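Local coordinates for CooJ (Rhodospirillum rubrum, PDB 6HK5), which probably serves as a nickel metallochaperone for carbon monoxide dehydrogenase, binding Ni(II) through its N-terminal helical dimerisation part, at residues A[14-19]-A[62-67]; A[18-23]-A[56-61]. One frame throughout, in Å; residues are numbered along the deposited sequence. Where two conformers were deposited one is given.

Interaction 1 of 2, residues A[14-19]-A[62-67]; sequences IYLAHF and NAVLRD
Leu16 reaches across from helix 5-35 to meet Val64 and Leu65 on helix 42-67, and it shares the contact about equally with Leu65, touching through CD1 and CB. Its CG stands anti to the carbonyl carbon (chi1 -80°) and the chain then extends, which brings Leu16 CD1 to within 3.8 Å of Val64 CG1. The two side chains cross at about a right angle, methyl against methyl, and the same Leu16 CD1 also lies 4.1 Å from the backbone N of Leu65. Val64 is short and branched at CB, a shape that offers a methyl close to its own helix. Leu65 points toward helix 5-35 in return. With its CG anti to the backbone N (chi1 -175°), each of its methyls meets one CB of two successive residues: Leu65 CD1 sits 4.1 Å from Leu16 CB, while Leu65 CD2 is 4.4 Å from Ala17 CB, a looser touch. The single methyl of Ala17 lets Leu65 CD2 approach at the rim of the contact. The two segments run antiparallel but inclined, at 147°, their axes 10.0 Å apart. They belong to the helical hairpin of the chain, near its open end, and a second subunit packs against it: its His26 lies on Leu16 and its Leu46 on Val64, extending the two-helix contact into the dimer.

Interaction 2 of 2, residues A[18-23]-A[56-61]; sequences HFLDHV and VARASL. With NI (nickel (II) ion), chain I.
Phe19 opens the contact by bringing the CE2 corner of its ring to Leu61, with Phe19 CE2 3.9 Å from Leu61 CD1. The two side chains cross at about a right angle, and the anti placement of Phe19 CG relative to its backbone N (chi1 173°) swings the ring to this meeting. His26 of the second subunit also stacks with Phe19. Leu20 comes next: its CD2 sits between Arg58 CA, at 4.0 Å, and Leu61 CB, at 4.2 Å. The aliphatic stem of Arg58 packs on the same methyl, its CG 4.1 Å from Leu20 CD2, while Arg58 NH2 reaches Glu24 OE1 of the same chain in a salt bridge. On another face of the helix, His22 binds nickel through NE2 at 2.1 Å. His26 of the same chain, His18 and His22 of the second subunit and Glu29 of the fourth also bind the ion. Val23 then places CG1 3.6 Å above one face of the Phe19 ring, toward its rim. Segment 18-23 thus separates its chemistry by face: greasy side chains hold the helical pair together, while imidazole nitrogen, a borderline donor well matched to Ni(II), joins subunits around the metal.

Both interactions join helix 5-35 to helix 42-67, so they are neighbouring levels of one antiparallel hairpin, their centres 7 Å apart. Interaction 2 lies nearer the middle of the chain and is the more buried; interaction 1 lies toward the chain termini and is only partly buried. The levels are continuous: Leu16 CD2 packs 3.8 Å from Leu61 CD2, and Leu20 CD1 lies 4.3 Å from Leu65 CD2. Interaction 1 is purely aliphatic, whereas interaction 2 adds an aromatic ring and the stem of an arginine. The second subunit touches both. Their segments share His18 and Phe19, but the nickel ligand His22 belongs to the segments of interaction 2 alone.

Interaction 1 of 2, residues A[14-19]-A[62-67]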
loop_
_atom_site.group_PDB
_atom_site.type_symbol
_atom_site.label_atom_id
_atom_site.label_comp_id
_atom_site.label_asym_id
_atom_site.label_seq_id
_atom_site.Cartn_x
_atom_site.Cartn_y
_atom_site.Cartn_z
ATOM N N ILE A 14 -8.658 -7.459 8.799
ATOM C CA ILE A 14 -7.876 -6.434 9.485
ATOM C C ILE A 14 -7.344 -5.416 8.482
ATOM O O ILE A 14 -7.488 -4.200 8.673
ATOM C CB ILE A 14 -6.740 -7.074 10.302
ATOM C CG1 ILE A 14 -7.328 -8.022 11.351
ATOM C CG2 ILE A 14 -5.884 -5.981 10.953
ATOM C CD1 ILE A 14 -6.316 -8.622 12.307
ATOM N N TYR A 15 -6.747 -5.903 7.391
ATOM C CA TYR A 15 -6.201 -5.027 6.360
ATOM C C TYR A 15 -7.283 -4.121 5.783
ATOM O O TYR A 15 -7.038 -2.940 5.499
ATOM C CB TYR A 15 -5.551 -5.861 5.243
ATOM C CG TYR A 15 -5.533 -5.099 3.941
ATOM C CD1 TYR A 15 -4.532 -4.153 3.678
ATOM C CD2 TYR A 15 -6.558 -5.256 3.006
ATOM C CE1 TYR A 15 -4.534 -3.421 2.498
ATOM C CE2 TYR A 15 -6.576 -4.528 1.830
ATOM C CZ TYR A 15 -5.562 -3.612 1.586
ATOM O OH TYR A 15 -5.584 -2.881 0.431
ATOM N N LEU A 16 -8.479 -4.667 5.583
ATOM C CA LEU A 16 -9.562 -3.899 4.966
ATOM C C LEU A 16 -10.017 -2.750 5.858
ATOM O O LEU A 16 -10.309 -1.661 5.360
ATOM C CB LEU A 16 -10.748 -4.813 4.630
ATOM C CG LEU A 16 -10.674 -5.666 3.359
ATOM C CD1 LEU A 16 -11.938 -6.491 3.167
ATOM C CD2 LEU A 16 -10.459 -4.777 2.153
ATOM N N ALA A 17 -10.079 -2.965 7.177
ATOM C CA ALA A 17 -10.529 -1.893 8.060
ATOM C C ALA A 17 -9.493 -0.774 8.141
ATOM O O ALA A 17 -9.844 0.409 8.063
ATOM C CB ALA A 17 -10.838 -2.446 9.449
ATOM N N HIS A 18 -8.217 -1.135 8.322
ATOM C CA HIS A 18 -7.142 -0.149 8.295
ATOM C C HIS A 18 -7.150 0.631 6.991
ATOM O O HIS A 18 -6.986 1.855 6.989
ATOM C CB HIS A 18 -5.778 -0.837 8.475
ATOM C CG HIS A 18 -5.598 -1.527 9.795
ATOM N ND1 HIS A 18 -6.393 -1.272 10.892
ATOM C CD2 HIS A 18 -4.679 -2.437 10.204
ATOM C CE1 HIS A 18 -5.986 -2.008 11.911
ATOM N NE2 HIS A 18 -4.947 -2.723 11.520
ATOM N N PHE A 19 -7.334 -0.072 5.871
ATOM C CA PHE A 19 -7.270 0.556 4.556
ATOM C C PHE A 19 -8.426 1.517 4.346
ATOM O O PHE A 19 -8.247 2.608 3.787
ATOM C CB PHE A 19 -7.278 -0.512 3.466
ATOM C CG PHE A 19 -7.374 0.044 2.069
ATOM C CD1 PHE A 19 -6.233 0.409 1.376
ATOM C CD2 PHE A 19 -8.604 0.204 1.448
ATOM C CE1 PHE A 19 -6.319 0.924 0.082
ATOM C CE2 PHE A 19 -8.703 0.716 0.160
ATOM C CZ PHE A 19 -7.558 1.076 -0.524
ATOM N N ASN A 62 -16.847 -2.185 2.020
ATOM C CA ASN A 62 -17.485 -2.439 3.304
ATOM C C ASN A 62 -18.355 -3.695 3.251
ATOM O O ASN A 62 -18.406 -4.459 4.214
ATOM C CB ASN A 62 -18.314 -1.225 3.716
ATOM C CG ASN A 62 -17.471 -0.131 4.355
ATOM O OD1 ASN A 62 -17.186 -0.176 5.553
ATOM N ND2 ASN A 62 -17.077 0.867 3.556
ATOM N N ALA A 63 -19.036 -3.930 2.133
ATOM C CA ALA A 63 -19.862 -5.128 2.034
ATOM C C ALA A 63 -19.001 -6.389 2.047
ATOM O O ALA A 63 -19.361 -7.387 2.683
ATOM C CB ALA A 63 -20.735 -5.053 0.780
ATOM N N VAL A 64 -17.848 -6.357 1.371
ATOM C CA VAL A 64 -16.867 -7.431 1.495
ATOM C C VAL A 64 -16.493 -7.647 2.960
ATOM O O VAL A 64 -16.635 -8.750 3.499
ATOM C CB VAL A 64 -15.624 -7.127 0.645
ATOM C CG1 VAL A 64 -14.527 -8.112 0.989
ATOM C CG2 VAL A 64 -15.953 -7.169 -0.843
ATOM N N LEU A 65 -16.030 -6.581 3.627
ATOM C CA LEU A 65 -15.668 -6.649 5.048
ATOM C C LEU A 65 -16.764 -7.301 5.893
ATOM O O LEU A 65 -16.479 -8.128 6.766
ATOM C CB LEU A 65 -15.370 -5.239 5.584
ATOM C CG LEU A 65 -14.859 -5.051 7.025
ATOM C CD1 LEU A 65 -13.639 -5.884 7.323
ATOM C CD2 LEU A 65 -14.551 -3.594 7.342
ATOM N N ARG A 66 -18.025 -6.933 5.663
ATOM C CA ARG A 66 -19.086 -7.479 6.492
ATOM C C ARG A 66 -19.391 -8.934 6.145
ATOM O O ARG A 66 -19.965 -9.649 6.963
ATOM C CB ARG A 66 -20.340 -6.609 6.377
ATOM C CG ARG A 66 -20.198 -5.229 7.004
ATOM C CD ARG A 66 -21.514 -4.419 7.020
ATOM N NE ARG A 66 -22.067 -4.195 5.686
ATOM C CZ ARG A 66 -21.893 -3.086 4.971
ATOM N NH1 ARG A 66 -21.163 -2.086 5.458
ATOM N NH2 ARG A 66 -22.435 -2.986 3.759
ATOM N N ASP A 67 -18.997 -9.400 4.970
ATOM C CA ASP A 67 -19.316 -10.760 4.586
ATOM C C ASP A 67 -18.248 -11.761 5.013
ATOM O O ASP A 67 -18.486 -12.969 4.936
ATOM C CB ASP A 67 -19.545 -10.838 3.070
ATOM C CG ASP A 67 -20.265 -12.126 2.653
ATOM O OD1 ASP A 67 -21.504 -12.201 2.775
ATOM O OD2 ASP A 67 -19.591 -13.059 2.199
#

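Interaction 2 of 2, residues A[18-23]-A[56-61]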
loop_
_atom_site.group_PDB
_atom_site.type_symbol
_atom_site.label_atom_id
_atom_site.label_comp_id
_atom_site.label_asym_id
_atom_site.label_seq_id
_atom_site.Cartn_x
_atom_site.Cartn_y
_atom_site.Cartn_z
ATOM N N HIS A 18 -8.217 -1.135 8.322
ATOM C CA HIS A 18 -7.142 -0.149 8.295
ATOM C C HIS A 18 -7.150 0.631 6.991
ATOM O O HIS A 18 -6.986 1.855 6.989
ATOM C CB HIS A 18 -5.778 -0.837 8.475
ATOM C CG HIS A 18 -5.598 -1.527 9.795
ATOM N ND1 HIS A 18 -6.393 -1.272 10.892
ATOM C CD2 HIS A 18 -4.679 -2.437 10.204
ATOM C CE1 HIS A 18 -5.986 -2.008 11.911
ATOM N NE2 HIS A 18 -4.947 -2.723 11.520
ATOM N N PHE A 19 -7.334 -0.072 5.871
ATOM C CA PHE A 19 -7.270 0.556 4.556
ATOM C C PHE A 19 -8.426 1.517 4.346
ATOM O O PHE A 19 -8.247 2.608 3.787
ATOM C CB PHE A 19 -7.278 -0.512 3.466
ATOM C CG PHE A 19 -7.374 0.044 2.069
ATOM C CD1 PHE A 19 -6.233 0.409 1.376
ATOM C CD2 PHE A 19 -8.604 0.204 1.448
ATOM C CE1 PHE A 19 -6.319 0.924 0.082
ATOM C CE2 PHE A 19 -8.703 0.716 0.160
ATOM C CZ PHE A 19 -7.558 1.076 -0.524
ATOM N N LEU A 20 -9.628 1.117 4.752
ATOM C CA LEU A 20 -10.781 2.001 4.630
ATOM C C LEU A 20 -10.602 3.244 5.499
ATOM O O LEU A 20 -10.821 4.372 5.042
ATOM C CB LEU A 20 -12.063 1.245 4.993
ATOM C CG LEU A 20 -12.648 0.379 3.864
ATOM C CD1 LEU A 20 -13.695 -0.611 4.373
ATOM C CD2 LEU A 20 -13.263 1.267 2.795
ATOM N N ASP A 21 -10.163 3.053 6.750
ATOM C CA ASP A 21 -9.791 4.191 7.585
ATOM C C ASP A 21 -8.734 5.056 6.902
ATOM O O ASP A 21 -8.845 6.284 6.876
ATOM C CB ASP A 21 -9.287 3.710 8.951
ATOM C CG ASP A 21 -10.425 3.356 9.911
ATOM O OD1 ASP A 21 -11.564 3.849 9.714
ATOM O OD2 ASP A 21 -10.175 2.594 10.875
ATOM N N HIS A 22 -7.718 4.431 6.302
ATOM C CA HIS A 22 -6.627 5.221 5.738
ATOM C C HIS A 22 -7.106 6.073 4.566
ATOM O O HIS A 22 -6.869 7.287 4.540
ATOM C CB HIS A 22 -5.463 4.312 5.324
ATOM C CG HIS A 22 -4.233 5.065 4.912
ATOM N ND1 HIS A 22 -3.479 5.807 5.797
ATOM C CD2 HIS A 22 -3.631 5.197 3.707
ATOM C CE1 HIS A 22 -2.471 6.369 5.157
ATOM N NE2 HIS A 22 -2.538 6.012 3.885
ATOM N N VAL A 23 -7.790 5.469 3.587
ATOM C CA VAL A 23 -8.167 6.239 2.406
ATOM C C VAL A 23 -9.237 7.280 2.706
ATOM O O VAL A 23 -9.340 8.273 1.982
ATOM C CB VAL A 23 -8.639 5.325 1.269
ATOM C CG1 VAL A 23 -7.523 4.355 0.888
ATOM C CG2 VAL A 23 -9.909 4.589 1.674
ATOM N N VAL A 56 -18.176 5.082 -3.837
ATOM C CA VAL A 56 -18.744 3.814 -4.293
ATOM C C VAL A 56 -17.862 2.652 -3.863
ATOM O O VAL A 56 -18.342 1.642 -3.329
ATOM C CB VAL A 56 -18.947 3.824 -5.815
ATOM C CG1 VAL A 56 -19.703 2.525 -6.251
ATOM C CG2 VAL A 56 -19.699 5.084 -6.234
ATOM N N ALA A 57 -16.552 2.776 -4.082
ATOM C CA ALA A 57 -15.673 1.679 -3.706
ATOM C C ALA A 57 -15.751 1.423 -2.206
ATOM O O ALA A 57 -15.766 0.269 -1.769
ATOM C CB ALA A 57 -14.242 1.966 -4.160
ATOM N N ARG A 58 -15.878 2.482 -1.404
ATOM C CA ARG A 58 -15.989 2.305 0.038
ATOM C C ARG A 58 -17.220 1.493 0.405
ATOM O O ARG A 58 -17.149 0.565 1.218
ATOM C CB ARG A 58 -16.022 3.662 0.730
ATOM C CG ARG A 58 -14.742 4.406 0.572
ATOM C CD ARG A 58 -14.895 5.812 1.054
ATOM N NE ARG A 58 -15.327 5.849 2.442
ATOM C CZ ARG A 58 -16.450 6.419 2.862
ATOM N NH1 ARG A 58 -17.272 7.012 1.996
ATOM N NH2 ARG A 58 -16.734 6.402 4.157
ATOM N N ALA A 59 -18.370 1.856 -0.155
ATOM C CA ALA A 59 -19.574 1.060 0.047
ATOM C C ALA A 59 -19.337 -0.412 -0.294
ATOM O O ALA A 59 -19.644 -1.303 0.504
ATOM C CB ALA A 59 -20.715 1.629 -0.802
ATOM N N SER A 60 -18.764 -0.685 -1.472
ATOM C CA SER A 60 -18.635 -2.071 -1.914
ATOM C C SER A 60 -17.566 -2.821 -1.126
ATOM O O SER A 60 -17.701 -4.033 -0.898
ATOM C CB SER A 60 -18.322 -2.123 -3.412
ATOM O OG SER A 60 -16.987 -1.718 -3.665
ATOM N N LEU A 61 -16.489 -2.138 -0.727
ATOM C CA LEU A 61 -15.482 -2.803 0.096
ATOM C C LEU A 61 -16.024 -3.094 1.488
ATOM O O LEU A 61 -15.711 -4.135 2.085
ATOM C CB LEU A 61 -14.221 -1.954 0.194
ATOM C CG LEU A 61 -13.120 -2.242 -0.819
ATOM C CD1 LEU A 61 -11.955 -1.285 -0.551
ATOM C CD2 LEU A 61 -12.682 -3.710 -0.742
HETATM NI NI NI I . -1.742 6.851 2.079
#